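Local coordinates for hypothetical protein (Pseudomonas aeruginosa, PDB 2H9F) that probably isomerises methylaconitate, as a member of the PrpF family of methylaconitate isomerases, at residues R249-R254 / E268-R273; E227-R232 / I279-P284; E28-S33 / D42-R47. All blocks are in the same frame, centred on the assembly; numbering follows the deposited sequence.

Overall arrangement
From the N terminus, interaction 3 comes first: the loop that follows strand 20-26 turns back within a few residues onto helix 39-49, closing a short local loop. Far along the chain, interaction 2 closes a wide loop, bringing 227-232, just after strand 220-225, against strand 278-283. Interaction 1 lies within that excursion, where helix 244-260 is bound to the loop leading on to strand 278-283. Interactions 1 and 2 touch through Phe250 and Arg249, their centres about 18 Å apart, and together join one helix to two loops and a strand. Interaction 3 stands alone, its centre about 51 Å from that of interaction 2, on the opposite side of the chain's centre.

Interaction 1: residues R249-R254 / E268-R273; sequences RFERIR and EEAATR
The backbone carbonyl oxygen of Arg273 is held by the guanidinium group of Arg254, which reaches out from the helix to the following loop. The better of the two bonds comes from NH2 of Arg254, 3.0 Å from Arg273 O with an N-H...O angle of 155°; a weaker one comes from NH1. The oxygen lies near the guanidinium plane, at its edge, whereas seen from the carbonyl the NH2 donor is tilted 29° from the carbonyl plane. Another edge of the same guanidinium is taken up by Glu251, one helical turn earlier. Arg254 NE lies 2.9 Å from Glu251 OE1 in an almost straight bond, and NH2 lies 3.0 Å from Glu251 OE2, making a side-on, two-nitrogen salt bridge. The extended start of the arginine chain followed by a bend at chi3 (72°) swings the guanidinium alongside the glutamate. Arginine suits this place because its several N-H groups fan out in one plane and can serve a carboxylate and a carbonyl together. Ala270, small enough to let the loop come close, turns its methyl toward the helix, with CB 4.4 Å from Glu251 OE2. Outside the two segments, Gln274 NE2 bonds both Glu251 OE2 and Ala270 O, and Arg254 NH1 also bonds Pro277 O. With two bonds to Glu251 and others to backbone carbonyls, the buried guanidinium is fixed in rotation, and the neighbouring carboxylate probably offsets much of its positive charge.

Interaction 2: residues E227-R232 / I279-P284; sequences EEIGYR and IAFVAP
Phe281, on the strand, meets Ile229 and Tyr231 of the loop, and these three side chains make the apolar heart of the contact. The CD1 methyl of Ile229 ends 3.9 Å from Phe281 CB and close to CG as well, so the isoleucine touches the root of the aromatic side chain. Ile229 and Phe281 cross at about a right angle. Farther out along the ring, Tyr231 CB lies 3.9 Å from Phe281 CE2. The two rings are set obliquely, with centroids 5.3 Å apart and planes at 44°. The first bond of the Phe281 side chain points at the loop; with CG between the backbone N and the carbonyl carbon (chi1 50°) the ring then turns across to Tyr231, leaving CB and CG beside Ile229 CD1. A large, flat, wholly apolar residue suits this place, since it can meet both loop side chains at once. Tyrosine suits the loop because its inner part packs on Phe281 while its hydroxyl bonds Gln246. The loop itself is shaped by a type I turn from Glu227 to Gly230, closed by Gly230 N to Glu227 O at 3.1 Å; at the positive phi of Gly230 a side chain would press on the carbonyl oxygen of Ile229, which accounts for glycine here. At the other end of the contact, Ala283 CB lies 3.8 Å from Arg232 O. A water joins the backbones there, accepting from Glu227 N and donating to Val282 O. Phe250 of helix 244-260 completes the aromatic cluster, its ring meeting those of Tyr231 and Phe281, while Arg249 of that helix bonds Ile229 O. Strand 278-283 runs between strands 220-225 and 303-309, and the loop and helix pack against the side from which Phe281 projects.

Interaction 3: residues E28-S33 / D42-R47; sequences EDLPES and DRLFMR
The ring of Phe45 receives Leu30 at its edge, near the ring plane: methyl CD2 of the leucine lies 4.2 Å from Phe45 CE1, and the two side chains cross at about a right angle. Beyond these segments the phenyl group also meets the ring of Phe25, the two planes only about 20° apart, and it touches Trp101. Phenylalanine is apt here, since a broad apolar group can meet partners from the loop, the strands and another aromatic residue together. The same Leu30 CD2 makes a second contact, 4.1 Å from Leu44 CD2, so one methyl of the loop is shared by two consecutive helix residues. Leu44 is directed to the loop with CG anti to the backbone N (chi1 173°), and its CD2 also comes 4.1 Å from Pro31 CD, where the ring methylene of the proline and the end of the leucine reach toward each other. The two leucines thus meet methyl to methyl at an oblique crossing, and the CD methylene of Pro31 adds a second apolar contact to Leu44 CD2. Proline further suits the place because its ring restricts phi (here -50°), which suits the extended backbone between two short 3-10 segments. Contact between the segments is through apolar side chains throughout, and Leu30, Leu44 and Phe45 are buried. The cluster packs on the strands: Leu30 and Phe45 rest on Ile74 of strand 71-77, and Pro31 and Leu44 on Ile10 of strand 7-17. Helix 39-49 is thereby seated on these strands alongside the loop that leads into it, while Leu44 also touches Val391 of strand 388-392.

Interaction 1: residues R249-R254 / E268-R273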
loop_
_atom_site.group_PDB
_atom_site.type_symbol
_atom_site.label_atom_id
_atom_site.label_comp_id
_atom_site.label_asym_id
_atom_site.label_seq_id
_atom_site.Cartn_x
_atom_site.Cartn_y
_atom_site.Cartn_z
ATOM N N ARG A 249 9.180 -25.043 -27.208
ATOM C CA ARG A 249 10.167 -26.099 -27.044
ATOM C C ARG A 249 10.470 -26.362 -25.570
ATOM O O ARG A 249 10.600 -27.513 -25.144
ATOM C CB ARG A 249 11.454 -25.698 -27.781
ATOM C CG ARG A 249 12.454 -26.808 -27.980
ATOM C CD ARG A 249 13.612 -26.349 -28.878
ATOM N NE ARG A 249 14.669 -27.367 -28.958
ATOM C CZ ARG A 249 15.769 -27.403 -28.202
ATOM N NH1 ARG A 249 15.997 -26.481 -27.277
ATOM N NH2 ARG A 249 16.653 -28.376 -28.374
ATOM N N PHE A 250 10.608 -25.296 -24.792
ATOM C CA PHE A 250 10.859 -25.444 -23.354
ATOM C C PHE A 250 9.685 -26.133 -22.674
ATOM O O PHE A 250 9.865 -26.977 -21.783
ATOM C CB PHE A 250 11.096 -24.072 -22.698
ATOM C CG PHE A 250 12.496 -23.626 -22.733
ATOM C CD1 PHE A 250 13.475 -24.316 -22.038
ATOM C CD2 PHE A 250 12.861 -22.469 -23.431
ATOM C CE1 PHE A 250 14.820 -23.871 -22.076
ATOM C CE2 PHE A 250 14.176 -22.030 -23.462
ATOM C CZ PHE A 250 15.161 -22.730 -22.784
ATOM N N GLU A 251 8.473 -25.770 -23.101
ATOM C CA GLU A 251 7.278 -26.336 -22.514
ATOM C C GLU A 251 7.214 -27.827 -22.792
ATOM O O GLU A 251 6.687 -28.585 -21.977
ATOM C CB GLU A 251 6.024 -25.634 -23.029
ATOM C CG GLU A 251 4.668 -26.255 -22.566
ATOM C CD GLU A 251 4.395 -26.138 -21.061
ATOM O OE1 GLU A 251 5.209 -25.480 -20.362
ATOM O OE2 GLU A 251 3.358 -26.725 -20.586
ATOM N N ARG A 252 7.745 -28.254 -23.932
ATOM C CA ARG A 252 7.748 -29.677 -24.261
ATOM C C ARG A 252 8.660 -30.454 -23.329
ATOM O O ARG A 252 8.347 -31.574 -22.903
ATOM C CB ARG A 252 8.107 -29.881 -25.735
ATOM C CG ARG A 252 6.858 -29.787 -26.591
ATOM C CD ARG A 252 7.073 -29.061 -27.864
ATOM N NE ARG A 252 7.571 -29.948 -28.906
ATOM C CZ ARG A 252 6.811 -30.654 -29.739
ATOM N NH1 ARG A 252 5.473 -30.614 -29.672
ATOM N NH2 ARG A 252 7.410 -31.422 -30.645
ATOM N N ILE A 253 9.768 -29.829 -22.980
ATOM C CA ILE A 253 10.708 -30.425 -22.035
ATOM C C ILE A 253 10.070 -30.466 -20.654
ATOM O O ILE A 253 10.113 -31.503 -19.958
ATOM C CB ILE A 253 12.043 -29.667 -21.976
ATOM C CG1 ILE A 253 12.676 -29.559 -23.380
ATOM C CG2 ILE A 253 13.002 -30.412 -21.071
ATOM C CD1 ILE A 253 13.911 -28.751 -23.467
ATOM N N ARG A 254 9.426 -29.361 -20.282
ATOM C CA ARG A 254 8.771 -29.274 -18.992
ATOM C C ARG A 254 7.697 -30.380 -18.888
ATOM O O ARG A 254 7.608 -31.064 -17.888
ATOM C CB ARG A 254 8.149 -27.875 -18.790
ATOM C CG ARG A 254 7.787 -27.542 -17.320
ATOM C CD ARG A 254 7.023 -26.210 -17.163
ATOM N NE ARG A 254 5.650 -26.316 -17.654
ATOM C CZ ARG A 254 4.605 -26.805 -16.975
ATOM N NH1 ARG A 254 4.683 -27.186 -15.721
ATOM N NH2 ARG A 254 3.438 -26.858 -17.564
ATOM N N GLU A 268 -1.597 -33.709 -22.198
ATOM C CA GLU A 268 -2.649 -32.693 -22.295
ATOM C C GLU A 268 -3.041 -32.135 -20.917
ATOM O O GLU A 268 -3.540 -31.013 -20.795
ATOM C CB GLU A 268 -3.890 -33.281 -22.997
ATOM C CG GLU A 268 -3.666 -33.711 -24.477
ATOM C CD GLU A 268 -3.135 -35.151 -24.642
ATOM O OE1 GLU A 268 -3.664 -36.079 -23.980
ATOM O OE2 GLU A 268 -2.197 -35.354 -25.451
ATOM N N GLU A 269 -2.830 -32.945 -19.890
ATOM C CA GLU A 269 -2.995 -32.536 -18.498
ATOM C C GLU A 269 -2.112 -31.328 -18.125
ATOM O O GLU A 269 -2.411 -30.582 -17.187
ATOM C CB GLU A 269 -2.611 -33.730 -17.631
ATOM C CG GLU A 269 -3.191 -33.788 -16.244
ATOM C CD GLU A 269 -3.407 -35.232 -15.797
ATOM O OE1 GLU A 269 -4.187 -35.948 -16.474
ATOM O OE2 GLU A 269 -2.796 -35.645 -14.778
ATOM N N ALA A 270 -1.014 -31.163 -18.856
ATOM C CA ALA A 270 -0.053 -30.085 -18.604
ATOM C C ALA A 270 -0.598 -28.722 -19.039
ATOM O O ALA A 270 -0.213 -27.690 -18.486
ATOM C CB ALA A 270 1.260 -30.382 -19.301
ATOM N N ALA A 271 -1.505 -28.710 -20.015
ATOM C CA ALA A 271 -2.172 -27.462 -20.411
ATOM C C ALA A 271 -2.783 -26.744 -19.199
ATOM O O ALA A 271 -2.794 -25.515 -19.139
ATOM C CB ALA A 271 -3.263 -27.721 -21.491
ATOM N N THR A 272 -3.281 -27.518 -18.239
ATOM C CA THR A 272 -3.964 -26.964 -17.087
ATOM C C THR A 272 -3.139 -27.205 -15.819
ATOM O O THR A 272 -3.673 -27.238 -14.724
ATOM C CB THR A 272 -5.364 -27.590 -16.963
ATOM O OG1 THR A 272 -5.235 -28.967 -16.602
ATOM C CG2 THR A 272 -6.128 -27.484 -18.296
ATOM N N ARG A 273 -1.834 -27.388 -15.975
ATOM C CA ARG A 273 -0.925 -27.479 -14.837
ATOM C C ARG A 273 0.368 -26.773 -15.198
ATOM O O ARG A 273 1.382 -27.396 -15.480
ATOM C CB ARG A 273 -0.663 -28.932 -14.450
ATOM C CG ARG A 273 0.076 -29.070 -13.102
ATOM C CD ARG A 273 1.031 -30.283 -13.067
ATOM N NE ARG A 273 1.693 -30.448 -11.763
ATOM C CZ ARG A 273 1.118 -30.986 -10.684
ATOM N NH1 ARG A 273 -0.138 -31.422 -10.721
ATOM N NH2 ARG A 273 1.802 -31.089 -9.549
#

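Interaction 2: residues E227-R232 / I279-P284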
loop_
_atom_site.group_PDB
_atom_site.type_symbol
_atom_site.label_atom_id
_atom_site.label_comp_id
_atom_site.label_asym_id
_atom_site.label_seq_id
_atom_site.Cartn_x
_atom_site.Cartn_y
_atom_site.Cartn_z
ATOM N N GLU A 227 24.008 -26.464 -22.392
ATOM C CA GLU A 227 24.708 -26.807 -23.631
ATOM C C GLU A 227 23.916 -27.837 -24.438
ATOM O O GLU A 227 23.746 -27.706 -25.648
ATOM C CB GLU A 227 26.104 -27.353 -23.350
ATOM C CG GLU A 227 26.980 -27.466 -24.623
ATOM C CD GLU A 227 28.373 -28.108 -24.374
ATOM O OE1 GLU A 227 29.025 -27.811 -23.327
ATOM O OE2 GLU A 227 28.821 -28.904 -25.248
ATOM N N GLU A 228 23.412 -28.855 -23.752
ATOM C CA GLU A 228 22.758 -29.932 -24.444
ATOM C C GLU A 228 21.490 -29.460 -25.162
ATOM O O GLU A 228 21.166 -29.954 -26.230
ATOM C CB GLU A 228 22.454 -31.088 -23.492
ATOM C CG GLU A 228 22.192 -32.391 -24.236
ATOM C CD GLU A 228 21.924 -33.587 -23.340
ATOM O OE1 GLU A 228 22.027 -33.459 -22.088
ATOM O OE2 GLU A 228 21.622 -34.660 -23.918
ATOM N N ILE A 229 20.768 -28.524 -24.578
ATOM C CA ILE A 229 19.511 -28.094 -25.172
ATOM C C ILE A 229 19.702 -26.876 -26.058
ATOM O O ILE A 229 18.728 -26.288 -26.505
ATOM C CB ILE A 229 18.439 -27.787 -24.117
ATOM C CG1 ILE A 229 18.858 -26.603 -23.241
ATOM C CG2 ILE A 229 18.133 -29.046 -23.291
ATOM C CD1 ILE A 229 17.713 -26.044 -22.453
ATOM N N GLY A 230 20.952 -26.476 -26.262
ATOM C CA GLY A 230 21.294 -25.517 -27.290
ATOM C C GLY A 230 21.493 -24.118 -26.802
ATOM O O GLY A 230 21.455 -23.193 -27.592
ATOM N N TYR A 231 21.683 -23.972 -25.500
ATOM C CA TYR A 231 21.854 -22.677 -24.873
ATOM C C TYR A 231 23.211 -22.568 -24.197
ATOM O O TYR A 231 23.898 -23.541 -23.923
ATOM C CB TYR A 231 20.723 -22.379 -23.866
ATOM C CG TYR A 231 19.394 -22.147 -24.544
ATOM C CD1 TYR A 231 18.657 -23.211 -25.040
ATOM C CD2 TYR A 231 18.904 -20.868 -24.755
ATOM C CE1 TYR A 231 17.443 -23.011 -25.694
ATOM C CE2 TYR A 231 17.685 -20.658 -25.411
ATOM C CZ TYR A 231 16.969 -21.735 -25.882
ATOM O OH TYR A 231 15.778 -21.547 -26.547
ATOM N N ARG A 232 23.562 -21.332 -23.922
ATOM C CA ARG A 232 24.853 -20.957 -23.422
ATOM C C ARG A 232 24.777 -20.872 -21.909
ATOM O O ARG A 232 25.762 -21.097 -21.223
ATOM C CB ARG A 232 25.174 -19.610 -24.036
ATOM C CG ARG A 232 26.348 -18.961 -23.511
ATOM C CD ARG A 232 27.559 -19.535 -24.051
ATOM N NE ARG A 232 28.600 -18.515 -23.942
ATOM C CZ ARG A 232 29.895 -18.783 -23.951
ATOM N NH1 ARG A 232 30.341 -20.033 -24.143
ATOM N NH2 ARG A 232 30.737 -17.773 -23.775
ATOM N N ILE A 279 11.022 -25.467 -14.946
ATOM C CA ILE A 279 12.000 -25.936 -15.908
ATOM C C ILE A 279 13.139 -24.935 -15.871
ATOM O O ILE A 279 12.914 -23.734 -15.952
ATOM C CB ILE A 279 11.410 -26.064 -17.370
ATOM C CG1 ILE A 279 12.481 -26.377 -18.419
ATOM C CG2 ILE A 279 10.671 -24.817 -17.820
ATOM C CD1 ILE A 279 13.087 -27.753 -18.286
ATOM N N ALA A 280 14.362 -25.430 -15.697
ATOM C CA ALA A 280 15.523 -24.528 -15.635
ATOM C C ALA A 280 16.699 -25.217 -16.293
ATOM O O ALA A 280 16.773 -26.444 -16.348
ATOM C CB ALA A 280 15.860 -24.198 -14.188
ATOM N N PHE A 281 17.624 -24.412 -16.794
ATOM C CA PHE A 281 18.806 -24.936 -17.385
ATOM C C PHE A 281 19.995 -24.304 -16.706
ATOM O O PHE A 281 19.947 -23.130 -16.337
ATOM C CB PHE A 281 18.864 -24.749 -18.917
ATOM C CG PHE A 281 18.577 -23.353 -19.417
ATOM C CD1 PHE A 281 17.283 -22.872 -19.489
ATOM C CD2 PHE A 281 19.614 -22.541 -19.930
ATOM C CE1 PHE A 281 17.021 -21.592 -20.014
ATOM C CE2 PHE A 281 19.360 -21.263 -20.432
ATOM C CZ PHE A 281 18.084 -20.789 -20.483
ATOM N N VAL A 282 21.037 -25.123 -16.574
ATOM C CA VAL A 282 22.249 -24.802 -15.825
ATOM C C VAL A 282 23.505 -24.894 -16.685
ATOM O O VAL A 282 23.548 -25.596 -17.709
ATOM C CB VAL A 282 22.398 -25.757 -14.590
ATOM C CG1 VAL A 282 21.167 -25.664 -13.717
ATOM C CG2 VAL A 282 22.676 -27.194 -15.004
ATOM N N ALA A 283 24.546 -24.209 -16.232
ATOM C CA ALA A 283 25.812 -24.222 -16.909
ATOM C C ALA A 283 26.934 -23.871 -15.930
ATOM O O ALA A 283 26.731 -23.213 -14.911
ATOM C CB ALA A 283 25.813 -23.239 -18.076
ATOM N N PRO A 284 28.143 -24.316 -16.242
ATOM C CA PRO A 284 29.277 -23.819 -15.480
ATOM C C PRO A 284 29.390 -22.325 -15.659
ATOM O O PRO A 284 28.855 -21.784 -16.616
ATOM C CB PRO A 284 30.475 -24.505 -16.098
ATOM C CG PRO A 284 29.962 -25.406 -17.158
ATOM C CD PRO A 284 28.507 -25.263 -17.309
HETATM O O HOH W 1 25.629 -26.328 -19.959
#

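Interaction 3: residues E28-S33 / D42-R47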
loop_
_atom_site.group_PDB
_atom_site.type_symbol
_atom_site.label_atom_id
_atom_site.label_comp_id
_atom_site.label_asym_id
_atom_site.label_seq_id
_atom_site.Cartn_x
_atom_site.Cartn_y
_atom_site.Cartn_z
ATOM N N GLU A 28 3.396 -10.469 25.608
ATOM C CA GLU A 28 3.120 -9.762 26.860
ATOM C C GLU A 28 2.590 -8.339 26.674
ATOM O O GLU A 28 1.971 -7.796 27.580
ATOM C CB GLU A 28 4.402 -9.708 27.720
ATOM C CG GLU A 28 5.514 -8.779 27.150
ATOM C CD GLU A 28 6.920 -8.991 27.794
ATOM O OE1 GLU A 28 7.014 -8.622 28.996
ATOM O OE2 GLU A 28 7.894 -9.499 27.096
ATOM N N ASP A 29 2.853 -7.719 25.521
ATOM C CA ASP A 29 2.343 -6.371 25.229
ATOM C C ASP A 29 0.898 -6.336 24.736
ATOM O O ASP A 29 0.295 -5.253 24.621
ATOM C CB ASP A 29 3.211 -5.694 24.187
ATOM C CG ASP A 29 4.599 -5.380 24.689
ATOM O OD1 ASP A 29 4.774 -5.299 25.945
ATOM O OD2 ASP A 29 5.516 -5.203 23.818
ATOM N N LEU A 30 0.321 -7.502 24.458
ATOM C CA LEU A 30 -1.023 -7.545 23.898
ATOM C C LEU A 30 -2.015 -7.386 25.013
ATOM O O LEU A 30 -1.784 -7.855 26.128
ATOM C CB LEU A 30 -1.304 -8.873 23.178
ATOM C CG LEU A 30 -0.529 -9.125 21.876
ATOM C CD1 LEU A 30 -0.820 -10.527 21.298
ATOM C CD2 LEU A 30 -0.779 -8.051 20.824
ATOM N N PRO A 31 -3.184 -6.831 24.696
ATOM C CA PRO A 31 -4.285 -6.917 25.655
ATOM C C PRO A 31 -4.537 -8.314 26.161
ATOM O O PRO A 31 -4.331 -9.294 25.465
ATOM C CB PRO A 31 -5.479 -6.423 24.857
ATOM C CG PRO A 31 -4.908 -5.551 23.823
ATOM C CD PRO A 31 -3.605 -6.182 23.457
ATOM N N GLU A 32 -4.986 -8.406 27.400
ATOM C CA GLU A 32 -5.056 -9.682 28.036
ATOM C C GLU A 32 -5.888 -10.644 27.210
ATOM O O GLU A 32 -5.534 -11.803 27.072
ATOM C CB GLU A 32 -5.640 -9.548 29.432
ATOM C CG GLU A 32 -5.545 -10.835 30.256
ATOM C CD GLU A 32 -6.275 -10.749 31.622
ATOM O OE1 GLU A 32 -6.615 -9.628 32.091
ATOM O OE2 GLU A 32 -6.493 -11.822 32.219
ATOM N N SER A 33 -6.993 -10.175 26.659
ATOM C CA SER A 33 -7.847 -11.046 25.853
ATOM C C SER A 33 -7.166 -11.582 24.599
ATOM O O SER A 33 -7.557 -12.611 24.074
ATOM C CB SER A 33 -9.142 -10.336 25.475
ATOM O OG SER A 33 -8.885 -9.246 24.649
ATOM N N ASP A 42 -7.840 -12.128 16.695
ATOM C CA ASP A 42 -8.110 -12.050 15.251
ATOM C C ASP A 42 -8.702 -10.682 14.952
ATOM O O ASP A 42 -8.184 -9.959 14.085
ATOM C CB ASP A 42 -9.063 -13.222 14.863
ATOM C CG ASP A 42 -8.324 -14.566 14.693
ATOM O OD1 ASP A 42 -7.147 -14.668 15.096
ATOM O OD2 ASP A 42 -8.949 -15.521 14.169
ATOM N N ARG A 43 -9.714 -10.276 15.732
ATOM C CA ARG A 43 -10.354 -8.944 15.610
ATOM C C ARG A 43 -9.336 -7.825 15.781
ATOM O O ARG A 43 -9.306 -6.817 15.003
ATOM C CB ARG A 43 -11.454 -8.780 16.687
ATOM C CG ARG A 43 -12.586 -9.784 16.644
ATOM C CD ARG A 43 -13.819 -9.376 17.500
ATOM N NE ARG A 43 -13.624 -9.482 18.956
ATOM C CZ ARG A 43 -14.173 -10.425 19.727
ATOM N NH1 ARG A 43 -14.946 -11.357 19.196
ATOM N NH2 ARG A 43 -13.940 -10.463 21.029
ATOM N N LEU A 44 -8.476 -7.981 16.796
ATOM C CA LEU A 44 -7.482 -6.957 17.061
ATOM C C LEU A 44 -6.623 -6.733 15.817
ATOM O O LEU A 44 -6.457 -5.603 15.361
ATOM C CB LEU A 44 -6.598 -7.287 18.272
ATOM C CG LEU A 44 -5.425 -6.287 18.448
ATOM C CD1 LEU A 44 -5.933 -4.910 18.778
ATOM C CD2 LEU A 44 -4.411 -6.769 19.514
ATOM N N PHE A 45 -6.108 -7.824 15.258
ATOM C CA PHE A 45 -5.202 -7.742 14.132
ATOM C C PHE A 45 -5.872 -7.273 12.835
ATOM O O PHE A 45 -5.308 -6.488 12.061
ATOM C CB PHE A 45 -4.494 -9.078 13.973
ATOM C CG PHE A 45 -3.489 -9.371 15.071
ATOM C CD1 PHE A 45 -3.114 -8.401 15.985
ATOM C CD2 PHE A 45 -2.845 -10.581 15.114
ATOM C CE1 PHE A 45 -2.214 -8.669 16.964
ATOM C CE2 PHE A 45 -1.900 -10.827 16.062
ATOM C CZ PHE A 45 -1.615 -9.891 17.019
HETATM N N MSE A 46 -7.100 -7.717 12.630
HETATM C CA MSE A 46 -7.952 -7.161 11.555
HETATM C C MSE A 46 -7.971 -5.649 11.700
HETATM O O MSE A 46 -7.623 -4.844 10.763
HETATM C CB MSE A 46 -9.401 -7.784 11.653
HETATM C CG MSE A 46 -9.522 -9.127 11.098
HETATM SE SE MSE A 46 -11.354 -9.603 11.392
HETATM C CE MSE A 46 -11.304 -11.521 11.968
ATOM N N ARG A 47 -8.179 -5.181 12.918
ATOM C CA ARG A 47 -8.378 -3.742 13.102
ATOM C C ARG A 47 -7.049 -2.978 12.975
ATOM O O ARG A 47 -6.994 -1.866 12.391
ATOM C CB ARG A 47 -9.129 -3.492 14.428
ATOM C CG ARG A 47 -9.735 -2.086 14.574
ATOM C CD ARG A 47 -11.027 -1.813 13.748
ATOM N NE ARG A 47 -10.906 -0.417 13.363
ATOM C CZ ARG A 47 -11.692 0.607 13.690
ATOM N NH1 ARG A 47 -12.856 0.495 14.347
ATOM N NH2 ARG A 47 -11.296 1.803 13.262
#